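Local coordinates for protein glycosyl hydrolase family 10 (Bacteroides intestinalis DSM 17393, PDB 4QPW) that binds xylo-oligosaccharides as a carbohydrate-binding module of a larger glycoside hydrolase that probably breaks down xylan, at residues Leu62-Gly67 with Phe86-Trp91; Leu40-Ser45 with His52-His57; Phe17-Asn22 with Thr29-Asn34; Ser100-Thr103 with Glu107-Phe110. One frame throughout, in Å; residues are numbered along the deposited sequence.

Interaction 1: Leu62-Gly67 with Phe86-Trp91; sequences LPIEIG and FGVGPW. With XYP (beta-D-xylopyranose), chain B; XYP (beta-D-xylopyranose), chain C.
Val88 offers a single methyl, CG1, to two residues of the neighbouring loop: Leu62 CD1 lies 3.7 Å from Val88 CG1, and Ile64 CD1 reaches the same Val88 CG1 at an equal 3.7 Å. Leu62 crosses Val88 at about a right angle, while Ile64 comes in on a slant. Ile64 gets there because its CG1 branch lies between the backbone N and the carbonyl carbon (chi1 63°) and then runs out straight, carrying CD1 forward. Branched aliphatic side chains suit this buried spot, since they fill it without bringing in polar groups. Val88 sits on strand 82-89, part of the five-stranded sheet of a beta sandwich, and also touches Leu72 of the opposing sheet. The loop 62-67, which leads into strand 69-78, packs against strand 82-89 here. Pro63 is the centre of an inverse gamma turn, which sets Leu62 and Ile64 facing the core together, and backbone hydrogen bonds of Leu62 to Gly119 and of Ile64 to Gly118 hold the loop in place. Further along the other segment, Gly89 adopts a phi of 154°, a conformation natural to a residue without CB, and the chain passes through Pro90 to Trp91. The indole of this pocket residue stacks one face against the xylose of chain B, whose C4 stands 3.7 Å above the ring plane, over its centre. The next xylose, chain C, approaches obliquely, with its C5 3.6 Å from Trp91 CZ3. On the protein side, Trp18 meets the indole edge-to-face.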
# COMPACT_ATOMS: atom_id res chain seq x y z
N LEU A 62 -10.35 -3.63 -7.49
CA LEU A 62 -10.99 -4.09 -6.25
C LEU A 62 -12.45 -4.40 -6.43
O LEU A 62 -13.17 -3.61 -7.12
CB LEU A 62 -10.77 -3.07 -5.16
CG LEU A 62 -9.34 -2.76 -4.76
CD1 LEU A 62 -9.32 -1.66 -3.71
CD2 LEU A 62 -8.58 -4.00 -4.31
N PRO A 63 -12.99 -5.36 -5.73
CA PRO A 63 -14.42 -5.78 -5.90
C PRO A 63 -15.24 -5.07 -4.86
O PRO A 63 -15.79 -5.84 -3.88
CB PRO A 63 -14.38 -7.25 -5.60
CG PRO A 63 -13.31 -7.35 -4.49
CD PRO A 63 -12.23 -6.38 -4.99
N ILE A 64 -15.13 -3.83 -4.60
CA ILE A 64 -15.84 -3.09 -3.59
C ILE A 64 -16.97 -2.27 -4.22
O ILE A 64 -16.87 -1.79 -5.33
CB ILE A 64 -14.91 -2.28 -2.68
CG1 ILE A 64 -14.15 -1.23 -3.42
CG2 ILE A 64 -13.98 -3.16 -1.83
CD1 ILE A 64 -13.11 -0.44 -2.57
N GLU A 65 -18.04 -2.15 -3.42
CA GLU A 65 -19.31 -1.48 -3.87
C GLU A 65 -19.58 -0.35 -2.94
O GLU A 65 -19.48 -0.42 -1.73
CB GLU A 65 -20.43 -2.49 -3.79
CG GLU A 65 -20.22 -3.68 -4.71
CD GLU A 65 -21.24 -4.79 -4.38
OE1 GLU A 65 -22.33 -4.61 -4.88
OE2 GLU A 65 -21.03 -5.70 -3.57
N ILE A 66 -20.01 0.81 -3.54
CA ILE A 66 -20.23 2.01 -2.76
C ILE A 66 -21.18 1.78 -1.56
O ILE A 66 -22.21 1.15 -1.73
CB ILE A 66 -20.78 3.17 -3.70
CG1 ILE A 66 -20.82 4.50 -2.92
CG2 ILE A 66 -22.14 2.83 -4.35
CD1 ILE A 66 -21.21 5.68 -3.79
N GLY A 67 -20.80 2.28 -0.46
CA GLY A 67 -21.64 2.23 0.72
C GLY A 67 -21.55 0.96 1.52
O GLY A 67 -22.04 0.91 2.66
N PHE A 86 -2.53 5.88 2.77
CA PHE A 86 -3.26 5.14 1.75
C PHE A 86 -4.57 5.69 1.49
O PHE A 86 -5.17 6.42 2.37
CB PHE A 86 -3.28 3.63 2.09
CG PHE A 86 -4.00 3.33 3.35
CD1 PHE A 86 -5.34 3.39 3.43
CD2 PHE A 86 -3.27 3.08 4.49
CE1 PHE A 86 -6.00 3.19 4.61
CE2 PHE A 86 -3.94 2.89 5.70
CZ PHE A 86 -5.27 2.94 5.72
N GLY A 87 -5.17 5.34 0.37
CA GLY A 87 -6.58 5.52 0.11
C GLY A 87 -7.11 4.34 -0.63
O GLY A 87 -6.39 3.80 -1.52
N VAL A 88 -8.30 3.90 -0.34
CA VAL A 88 -8.93 2.78 -1.02
C VAL A 88 -10.07 3.28 -1.90
O VAL A 88 -11.09 3.85 -1.33
CB VAL A 88 -9.48 1.72 -0.04
CG1 VAL A 88 -9.98 0.53 -0.79
CG2 VAL A 88 -8.42 1.31 0.97
N GLY A 89 -9.97 3.20 -3.18
CA GLY A 89 -10.99 3.71 -4.11
C GLY A 89 -10.37 4.06 -5.43
O GLY A 89 -9.19 3.93 -5.66
N PRO A 90 -11.24 4.50 -6.38
CA PRO A 90 -10.82 4.92 -7.68
C PRO A 90 -10.12 6.31 -7.63
O PRO A 90 -10.05 6.94 -6.65
CB PRO A 90 -12.14 4.91 -8.47
CG PRO A 90 -13.15 5.35 -7.43
CD PRO A 90 -12.70 4.66 -6.16
N TRP A 91 -9.67 6.70 -8.84
CA TRP A 91 -8.97 7.98 -8.95
C TRP A 91 -9.87 9.20 -8.51
O TRP A 91 -9.33 10.16 -8.00
CB TRP A 91 -8.50 8.22 -10.41
CG TRP A 91 -7.45 7.25 -10.86
CD1 TRP A 91 -7.58 6.24 -11.72
CD2 TRP A 91 -6.08 7.30 -10.48
NE1 TRP A 91 -6.35 5.59 -11.83
CE2 TRP A 91 -5.44 6.22 -11.11
CE3 TRP A 91 -5.36 8.13 -9.69
CZ2 TRP A 91 -4.04 5.97 -11.00
CZ3 TRP A 91 -3.98 7.79 -9.50
CH2 TRP A 91 -3.39 6.71 -10.19
O1 XYP B . -6.09 6.39 -15.49
C1 XYP B . -5.31 7.52 -15.18
C2 XYP B . -6.13 8.56 -14.42
C3 XYP B . -5.20 9.71 -14.12
C4 XYP B . -4.05 9.14 -13.29
C5 XYP B . -3.27 8.19 -14.13
O2 XYP B . -7.30 9.12 -15.09
O3 XYP B . -5.82 10.68 -13.30
O4 XYP B . -2.97 10.23 -13.16
O5 XYP B . -4.21 7.06 -14.41
C1 XYP C . -2.45 10.40 -11.85
C2 XYP C . -1.12 11.17 -12.08
C3 XYP C . -0.59 11.48 -10.71
C4 XYP C . -1.59 12.08 -9.79
C5 XYP C . -2.84 11.22 -9.72
O2 XYP C . -0.18 10.45 -12.87
O3 XYP C . 0.58 12.36 -10.79
O4 XYP C . -1.05 12.14 -8.45
O5 XYP C . -3.37 11.04 -11.05

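Interaction 2: Leu40-Ser45 with His52-His57; sequences LEIKTS and HFIQYH. With XYP (beta-D-xylopyranose), chain D; XYP (beta-D-xylopyranose), chain C.
Thr44 and Ile54 press together more tightly than methyl groups usually do: Thr44 CG2 is 3.4 Å from Ile54 CD1. Next to them Ile42 is also unusual, since its chi2 of 98° departs from a staggered value. That twist accompanies its close fit over Tyr56, where the Ile42 CG1 methylene makes a CH-pi contact 3.9 Å from the centroid of the Tyr56 ring. The methylene sits 20° off the ring normal, over the face but displaced toward the rim, and Ile42 CD1 reaches Tyr56 CE2 at 3.5 Å. Ile42 CG2 slides past Ile54 CG2 more loosely. The contact joins strands 40-44 and 54-57, which run antiparallel with axes 10.0 Å apart, a spacing filled by side chains and spanned by no hydrogen bond between these segments. Beta-branched and aromatic residues suit such a dry interface. The polar ends find partners elsewhere: Thr44 OG1 bonds to Phe128 O and Gly130 N, and Tyr56 OH to Ser125 OG. In the 3-10 turn just before the strand, His52 lays one ring face against C4 of the chain D xylose and has Phe53 against its opposite face. Gln55 grips the glycan with both ends of one amide. Its OE1 accepts from O2 of the chain D xylose at 2.6 Å, while its NE2 donates to O4 of the chain C xylose at 3.1 Å. Strand 54-57 thus serves both surfaces of its sheet, Ile54 and Tyr56 packing inward in a beta sandwich and Gln55 facing outward in the xylo-oligosaccharide site of this carbohydrate-binding module.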
# COMPACT_ATOMS: atom_id res chain seq x y z
N LEU A 40 6.76 -6.96 -1.74
CA LEU A 40 6.95 -5.69 -2.42
C LEU A 40 7.89 -4.84 -1.59
O LEU A 40 7.74 -4.79 -0.36
CB LEU A 40 5.59 -5.03 -2.64
CG LEU A 40 5.56 -3.69 -3.29
CD1 LEU A 40 6.17 -3.68 -4.69
CD2 LEU A 40 4.17 -3.15 -3.34
N GLU A 41 8.82 -4.11 -2.19
CA GLU A 41 9.78 -3.31 -1.47
C GLU A 41 9.89 -1.92 -2.09
O GLU A 41 10.03 -1.78 -3.31
CB GLU A 41 11.13 -4.03 -1.48
CG GLU A 41 12.24 -3.35 -0.73
CD GLU A 41 13.45 -4.26 -0.42
OE1 GLU A 41 14.54 -3.87 -0.95
OE2 GLU A 41 13.38 -5.19 0.32
N ILE A 42 9.85 -0.92 -1.25
CA ILE A 42 9.99 0.50 -1.64
C ILE A 42 11.22 1.02 -0.87
O ILE A 42 11.18 1.11 0.39
CB ILE A 42 8.77 1.32 -1.36
CG1 ILE A 42 7.54 0.67 -2.07
CG2 ILE A 42 8.99 2.78 -1.76
CD1 ILE A 42 6.68 -0.21 -1.15
N LYS A 43 12.31 1.31 -1.58
CA LYS A 43 13.55 1.75 -0.94
C LYS A 43 13.90 3.14 -1.34
O LYS A 43 13.91 3.47 -2.53
CB LYS A 43 14.67 0.85 -1.33
CG LYS A 43 14.70 -0.45 -0.73
CD LYS A 43 16.13 -1.03 -0.90
CE LYS A 43 17.14 -0.00 -0.42
NZ LYS A 43 18.25 -0.61 0.36
N THR A 44 14.22 3.96 -0.36
CA THR A 44 14.52 5.39 -0.55
C THR A 44 15.74 5.74 0.24
O THR A 44 15.96 5.28 1.38
CB THR A 44 13.47 6.28 -0.10
OG1 THR A 44 13.11 5.91 1.25
CG2 THR A 44 12.24 6.20 -0.97
N SER A 45 16.64 6.57 -0.36
CA SER A 45 17.79 7.16 0.44
C SER A 45 17.63 8.60 0.60
O SER A 45 18.41 9.20 1.44
CB SER A 45 19.13 6.75 -0.15
OG SER A 45 19.28 7.31 -1.41
N HIS A 52 3.30 12.50 -1.67
CA HIS A 52 2.80 11.85 -2.87
C HIS A 52 3.83 11.73 -3.95
O HIS A 52 3.50 11.10 -4.96
CB HIS A 52 1.56 12.53 -3.40
CG HIS A 52 1.77 13.87 -4.09
ND1 HIS A 52 1.90 14.06 -5.44
CD2 HIS A 52 1.89 15.07 -3.51
CE1 HIS A 52 2.10 15.38 -5.68
NE2 HIS A 52 2.06 15.99 -4.53
N PHE A 53 5.03 12.30 -3.78
CA PHE A 53 6.02 12.13 -4.81
C PHE A 53 6.59 10.74 -4.89
O PHE A 53 7.32 10.42 -5.82
CB PHE A 53 7.17 13.12 -4.50
CG PHE A 53 6.93 14.53 -5.02
CD1 PHE A 53 5.79 14.99 -5.39
CD2 PHE A 53 8.05 15.39 -5.11
CE1 PHE A 53 5.62 16.35 -5.88
CE2 PHE A 53 7.88 16.74 -5.54
CZ PHE A 53 6.73 17.20 -5.94
N ILE A 54 6.29 9.82 -3.91
CA ILE A 54 6.55 8.38 -4.09
C ILE A 54 5.21 7.70 -3.85
O ILE A 54 4.76 7.62 -2.67
CB ILE A 54 7.62 7.87 -3.22
CG1 ILE A 54 8.94 8.65 -3.42
CG2 ILE A 54 7.83 6.38 -3.49
CD1 ILE A 54 10.05 8.24 -2.51
N GLN A 55 4.52 7.36 -4.93
CA GLN A 55 3.13 6.80 -4.82
C GLN A 55 2.99 5.61 -5.71
O GLN A 55 3.64 5.51 -6.78
CB GLN A 55 2.09 7.88 -5.11
CG GLN A 55 2.15 8.43 -6.54
CD GLN A 55 1.08 9.45 -6.82
OE1 GLN A 55 -0.01 9.43 -6.24
NE2 GLN A 55 1.39 10.41 -7.70
N TYR A 56 2.18 4.63 -5.26
CA TYR A 56 2.16 3.35 -5.92
C TYR A 56 0.88 2.64 -5.53
O TYR A 56 0.45 2.69 -4.37
CB TYR A 56 3.42 2.53 -5.55
CG TYR A 56 3.85 2.57 -4.12
CD1 TYR A 56 4.65 3.65 -3.63
CD2 TYR A 56 3.49 1.62 -3.18
CE1 TYR A 56 4.96 3.80 -2.32
CE2 TYR A 56 3.84 1.71 -1.89
CZ TYR A 56 4.57 2.80 -1.41
OH TYR A 56 4.94 2.86 -0.09
N HIS A 57 0.33 1.90 -6.47
CA HIS A 57 -0.81 1.01 -6.11
C HIS A 57 -0.23 -0.24 -5.53
O HIS A 57 0.71 -0.87 -6.07
CB HIS A 57 -1.62 0.64 -7.34
CG HIS A 57 -2.36 1.79 -7.96
ND1 HIS A 57 -3.10 1.60 -9.11
CD2 HIS A 57 -2.46 3.11 -7.61
CE1 HIS A 57 -3.62 2.77 -9.46
NE2 HIS A 57 -3.25 3.69 -8.60
C1 XYP D . -1.80 12.88 -7.54
C2 XYP D . -1.60 12.30 -6.17
C3 XYP D . -2.30 13.12 -5.11
C4 XYP D . -1.84 14.60 -5.24
C5 XYP D . -1.98 15.03 -6.66
O2 XYP D . -2.14 10.98 -6.12
O3 XYP D . -1.98 12.58 -3.79
O4 XYP D . -2.63 15.37 -4.33
O5 XYP D . -1.21 14.24 -7.54
C1 XYP C . -2.45 10.40 -11.85
C2 XYP C . -1.12 11.17 -12.08
C3 XYP C . -0.59 11.48 -10.71
C4 XYP C . -1.59 12.08 -9.79
C5 XYP C . -2.84 11.22 -9.72
O2 XYP C . -0.18 10.45 -12.87
O3 XYP C . 0.58 12.36 -10.79
O4 XYP C . -1.05 12.14 -8.45
O5 XYP C . -3.37 11.04 -11.05

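Interaction 3: Phe17-Asn22 with Thr29-Asn34; sequences FWNEVN and TTIGKN. With XYP (beta-D-xylopyranose), chain C.
Val21 lies across from Thr29 and Asn19 across from Ile31, on short strands 19-21 and 29-31 that run antiparallel at 173°. Their axes stay 8.8 Å apart, so they face each other from the two sheets of a beta sandwich. Strand 19-21 is one of the two outermost strands of the five-stranded sheet, pairing with strand 54-57, and strand 29-31 pairs with strand 39-44 in the other sheet. At Gly32 the chain turns a corner into strand 33-34. Val21 and Ile31 share most of the packing, and Val21 uses both methyls: its CG1 meets Thr29 CB tip to tip at 3.9 Å, while its CG2 slides alongside Ile31 CD1 at 3.7 Å. Compact branched residues suit the narrow margin of a sandwich. The threonine hydroxyl bonds to Val25 O, leaving CG2 of Thr29 to pack against the valine methyls. Asn19 brings its amide oxygen near Ile31 CD1, and its rotation is fixed by ND2, which donates to Phe17 O at 3.1 Å. That bond lies in the carbonyl plane, with the acceptor also close to the plane of the asparagine amide. Glu20 points the other way, into the glycan pocket beside Trp18. Extended from a chi1 of -176°, it sends out its carboxylate, an acidic acceptor suited to the paired hydroxyls of a xylose. Each carboxylate oxygen takes one hydroxyl: Glu20 OE1 accepts from O3 of the chain C xylose at 2.6 Å, and Glu20 OE2 from its O2 at 2.8 Å.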
# COMPACT_ATOMS: atom_id res chain seq x y z
N PHE A 17 1.73 -3.29 -10.91
CA PHE A 17 0.75 -2.24 -10.74
C PHE A 17 1.30 -0.84 -11.05
O PHE A 17 2.55 -0.64 -11.10
CB PHE A 17 0.16 -2.27 -9.35
CG PHE A 17 -0.65 -3.51 -8.99
CD1 PHE A 17 -1.61 -4.02 -9.85
CD2 PHE A 17 -0.47 -4.14 -7.77
CE1 PHE A 17 -2.35 -5.12 -9.48
CE2 PHE A 17 -1.23 -5.24 -7.43
CZ PHE A 17 -2.17 -5.74 -8.28
N TRP A 18 0.42 0.09 -11.23
CA TRP A 18 0.78 1.50 -11.48
C TRP A 18 1.59 2.05 -10.32
O TRP A 18 1.30 1.82 -9.14
CB TRP A 18 -0.51 2.30 -11.63
CG TRP A 18 -0.30 3.77 -11.94
CD1 TRP A 18 -0.28 4.34 -13.17
CD2 TRP A 18 -0.11 4.83 -11.00
NE1 TRP A 18 -0.07 5.71 -13.01
CE2 TRP A 18 0.05 6.03 -11.71
CE3 TRP A 18 -0.02 4.89 -9.64
CZ2 TRP A 18 0.27 7.26 -11.06
CZ3 TRP A 18 0.23 6.12 -9.01
CH2 TRP A 18 0.32 7.27 -9.75
N ASN A 19 2.59 2.87 -10.69
CA ASN A 19 3.36 3.58 -9.71
C ASN A 19 3.98 4.81 -10.34
O ASN A 19 4.10 4.92 -11.57
CB ASN A 19 4.37 2.74 -9.04
CG ASN A 19 5.35 2.17 -9.97
OD1 ASN A 19 6.44 2.83 -10.19
ND2 ASN A 19 5.10 1.08 -10.68
N GLU A 20 4.32 5.81 -9.51
CA GLU A 20 4.89 7.06 -10.02
C GLU A 20 5.85 7.58 -8.98
O GLU A 20 5.48 8.01 -7.90
CB GLU A 20 3.84 8.07 -10.31
CG GLU A 20 4.36 9.38 -10.96
CD GLU A 20 3.16 10.25 -11.25
OE1 GLU A 20 2.61 10.83 -10.38
OE2 GLU A 20 2.50 10.11 -12.31
N VAL A 21 7.12 7.60 -9.37
CA VAL A 21 8.20 8.23 -8.56
C VAL A 21 8.47 9.60 -9.22
O VAL A 21 8.85 9.64 -10.40
CB VAL A 21 9.44 7.38 -8.56
CG1 VAL A 21 10.58 8.06 -7.80
CG2 VAL A 21 9.20 6.03 -7.95
N ASN A 22 8.15 10.65 -8.53
CA ASN A 22 8.48 11.99 -9.05
C ASN A 22 9.97 12.06 -9.38
O ASN A 22 10.82 11.54 -8.76
CB ASN A 22 8.13 13.01 -7.97
CG ASN A 22 8.11 14.43 -8.49
OD1 ASN A 22 9.22 15.03 -8.64
ND2 ASN A 22 7.01 14.93 -8.83
N THR A 29 15.38 6.13 -5.44
CA THR A 29 14.12 5.39 -5.07
C THR A 29 14.03 4.20 -5.97
O THR A 29 14.23 4.28 -7.20
CB THR A 29 12.97 6.30 -5.28
OG1 THR A 29 13.11 7.52 -4.54
CG2 THR A 29 11.66 5.60 -4.85
N THR A 30 13.59 3.05 -5.39
CA THR A 30 13.23 1.88 -6.16
C THR A 30 11.94 1.28 -5.62
O THR A 30 11.70 1.27 -4.41
CB THR A 30 14.29 0.81 -6.19
OG1 THR A 30 14.62 0.39 -5.00
CG2 THR A 30 15.59 1.36 -6.70
N ILE A 31 11.09 0.83 -6.51
CA ILE A 31 9.83 0.08 -6.20
C ILE A 31 9.80 -1.21 -6.98
O ILE A 31 9.91 -1.19 -8.24
CB ILE A 31 8.60 0.92 -6.55
CG1 ILE A 31 8.56 2.24 -5.82
CG2 ILE A 31 7.33 0.12 -6.33
CD1 ILE A 31 7.47 3.16 -6.27
N GLY A 32 9.74 -2.36 -6.31
CA GLY A 32 9.63 -3.64 -7.00
C GLY A 32 9.70 -4.80 -6.04
O GLY A 32 9.69 -4.59 -4.81
N LYS A 33 9.78 -5.98 -6.57
CA LYS A 33 9.78 -7.15 -5.72
C LYS A 33 11.08 -7.49 -5.14
O LYS A 33 12.14 -7.42 -5.88
CB LYS A 33 9.37 -8.36 -6.54
CG LYS A 33 7.96 -8.53 -6.61
CD LYS A 33 7.25 -8.95 -5.30
CE LYS A 33 7.77 -10.13 -4.58
NZ LYS A 33 7.48 -11.46 -5.24
N ASN A 34 11.14 -7.88 -3.89
CA ASN A 34 12.30 -8.50 -3.24
C ASN A 34 11.94 -9.98 -3.20
O ASN A 34 11.09 -10.47 -2.44
CB ASN A 34 12.52 -7.94 -1.86
CG ASN A 34 13.63 -8.64 -1.05
OD1 ASN A 34 13.93 -9.78 -1.29
ND2 ASN A 34 14.21 -7.90 -0.16
C1 XYP C . -2.45 10.40 -11.85
C2 XYP C . -1.12 11.17 -12.08
C3 XYP C . -0.59 11.48 -10.71
C4 XYP C . -1.59 12.08 -9.79
C5 XYP C . -2.84 11.22 -9.72
O2 XYP C . -0.18 10.45 -12.87
O3 XYP C . 0.58 12.36 -10.79
O4 XYP C . -1.05 12.14 -8.45
O5 XYP C . -3.37 11.04 -11.05

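Interaction 4: Ser100-Thr103 with Glu107-Phe110; sequences SFNT and EYEF
Tyr108 sets its CG beside its backbone N (chi1 -59°) and turns its ring perpendicular to the CA-CB-CG plane (chi2 -90°), which carries the phenol across to the backbone of Ser100 and Phe101. The hydroxyl oxygen, Tyr108 OH, comes to 3.3 Å from Phe101 CA, and the ring carbon Tyr108 CE1 lies 3.4 Å from Ser100 O. The approach of both backbone atoms to the ring is oblique. A long aromatic with a polar end suits this place, because its ring packs along the backbone while its hydroxyl still bonds to water. Two waters use that oxygen: the first donates to Ser100 O at 3.0 Å and lies 2.9 Å from Tyr108 OH, while the second accepts from Asn102 N at 3.0 Å and is 2.7 Å from Tyr108 OH. The second water sits at the ring edge, in its plane. In the fold, the segments belong to opposite sheets of the beta sandwich: strand 95-101 is an outermost strand of the five-stranded sheet, and strand 106-113 pairs with strand 69-78 in the other. The short connection between them passes from one sheet to the other at this margin. Phe101, with CG between its backbone N and carbonyl carbon, directs its ring elsewhere, to Phe128, which it meets edge-to-face, and to Val76. Asn102 has its side-chain oxygen OD1 bonded to Glu104 N, which ties down the start of the connection. The Tyr108 ring also meets that of Phe99, their planes at about 35°.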
# COMPACT_ATOMS: atom_id res chain seq x y z
N SER A 100 1.10 3.18 10.83
CA SER A 100 2.42 3.48 11.43
C SER A 100 3.15 2.17 11.72
O SER A 100 2.73 1.44 12.63
CB SER A 100 2.23 4.28 12.75
OG SER A 100 1.67 5.56 12.37
N PHE A 101 4.09 1.86 10.88
CA PHE A 101 4.80 0.60 10.87
C PHE A 101 6.04 0.65 11.70
O PHE A 101 6.50 1.77 12.07
CB PHE A 101 5.02 0.15 9.42
CG PHE A 101 5.82 1.12 8.59
CD1 PHE A 101 7.20 1.26 8.73
CD2 PHE A 101 5.21 1.94 7.68
CE1 PHE A 101 7.94 2.19 8.00
CE2 PHE A 101 5.92 2.86 6.95
CZ PHE A 101 7.28 2.99 7.08
N ASN A 102 6.59 -0.49 11.94
CA ASN A 102 7.85 -0.60 12.71
C ASN A 102 8.67 -1.65 12.11
O ASN A 102 8.48 -2.10 10.92
CB ASN A 102 7.55 -0.77 14.23
CG ASN A 102 7.04 -2.11 14.57
OD1 ASN A 102 6.90 -3.00 13.77
ND2 ASN A 102 6.84 -2.33 15.91
N THR A 103 9.70 -2.19 12.80
CA THR A 103 10.59 -3.13 12.27
C THR A 103 10.14 -4.60 12.33
O THR A 103 10.89 -5.49 11.95
CB THR A 103 12.05 -2.97 12.83
OG1 THR A 103 12.03 -3.46 14.22
CG2 THR A 103 12.55 -1.59 12.71
N GLU A 107 0.38 -7.20 10.83
CA GLU A 107 -0.78 -6.91 10.00
C GLU A 107 -1.48 -5.70 10.52
O GLU A 107 -1.67 -5.58 11.76
CB GLU A 107 -1.75 -8.11 9.97
CG GLU A 107 -2.81 -7.96 8.89
CD GLU A 107 -3.77 -9.12 8.91
OE1 GLU A 107 -4.65 -9.14 9.81
OE2 GLU A 107 -3.66 -10.04 8.05
N TYR A 108 -1.84 -4.78 9.66
CA TYR A 108 -2.61 -3.60 9.97
C TYR A 108 -3.97 -3.71 9.35
O TYR A 108 -4.08 -4.20 8.18
CB TYR A 108 -1.84 -2.35 9.46
CG TYR A 108 -0.48 -2.20 10.08
CD1 TYR A 108 -0.36 -1.45 11.31
CD2 TYR A 108 0.60 -2.89 9.66
CE1 TYR A 108 0.82 -1.36 12.00
CE2 TYR A 108 1.82 -2.79 10.32
CZ TYR A 108 1.90 -2.03 11.50
OH TYR A 108 3.12 -1.97 12.19
N GLU A 109 -5.01 -3.27 10.01
CA GLU A 109 -6.34 -3.29 9.47
C GLU A 109 -6.99 -1.94 9.54
O GLU A 109 -6.82 -1.18 10.52
CB GLU A 109 -7.21 -4.54 9.90
CG GLU A 109 -7.63 -4.67 11.34
CD GLU A 109 -8.50 -5.91 11.61
OE1 GLU A 109 -9.60 -5.56 12.09
OE2 GLU A 109 -8.10 -7.10 11.37
N PHE A 110 -7.77 -1.60 8.54
CA PHE A 110 -8.53 -0.29 8.41
C PHE A 110 -9.90 -0.63 8.00
O PHE A 110 -10.14 -1.11 6.89
CB PHE A 110 -7.79 0.52 7.34
CG PHE A 110 -8.54 1.75 6.77
CD1 PHE A 110 -8.65 2.92 7.51
CD2 PHE A 110 -9.04 1.74 5.47
CE1 PHE A 110 -9.34 4.05 6.97
CE2 PHE A 110 -9.65 2.87 4.94
CZ PHE A 110 -9.76 3.96 5.69
O HOH W 1 4.03 -0.50 14.55
O HOH W 2 5.32 -3.09 11.14

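Overall arrangement
From the N terminus, interaction 3 comes first, closing the six-residue connection after residues 17-22 and joining an edge strand of one sheet to the facing sheet. Interaction 2 follows, closing another six-residue connection; its centre is only about 5 Å from that of interaction 3, and their strands are neighbours in both sheets. Interaction 1 then spans eighteen residues, mostly strand, and joins the loop before strand 69-78 to strand 82-89. Last, interaction 4 closes a three-residue connection between the sheets, and touches interaction 1 through Phe86 and Phe110. The four lie in series, none nested or crossed. Interactions 1, 2 and 3 converge on the chain C xylose.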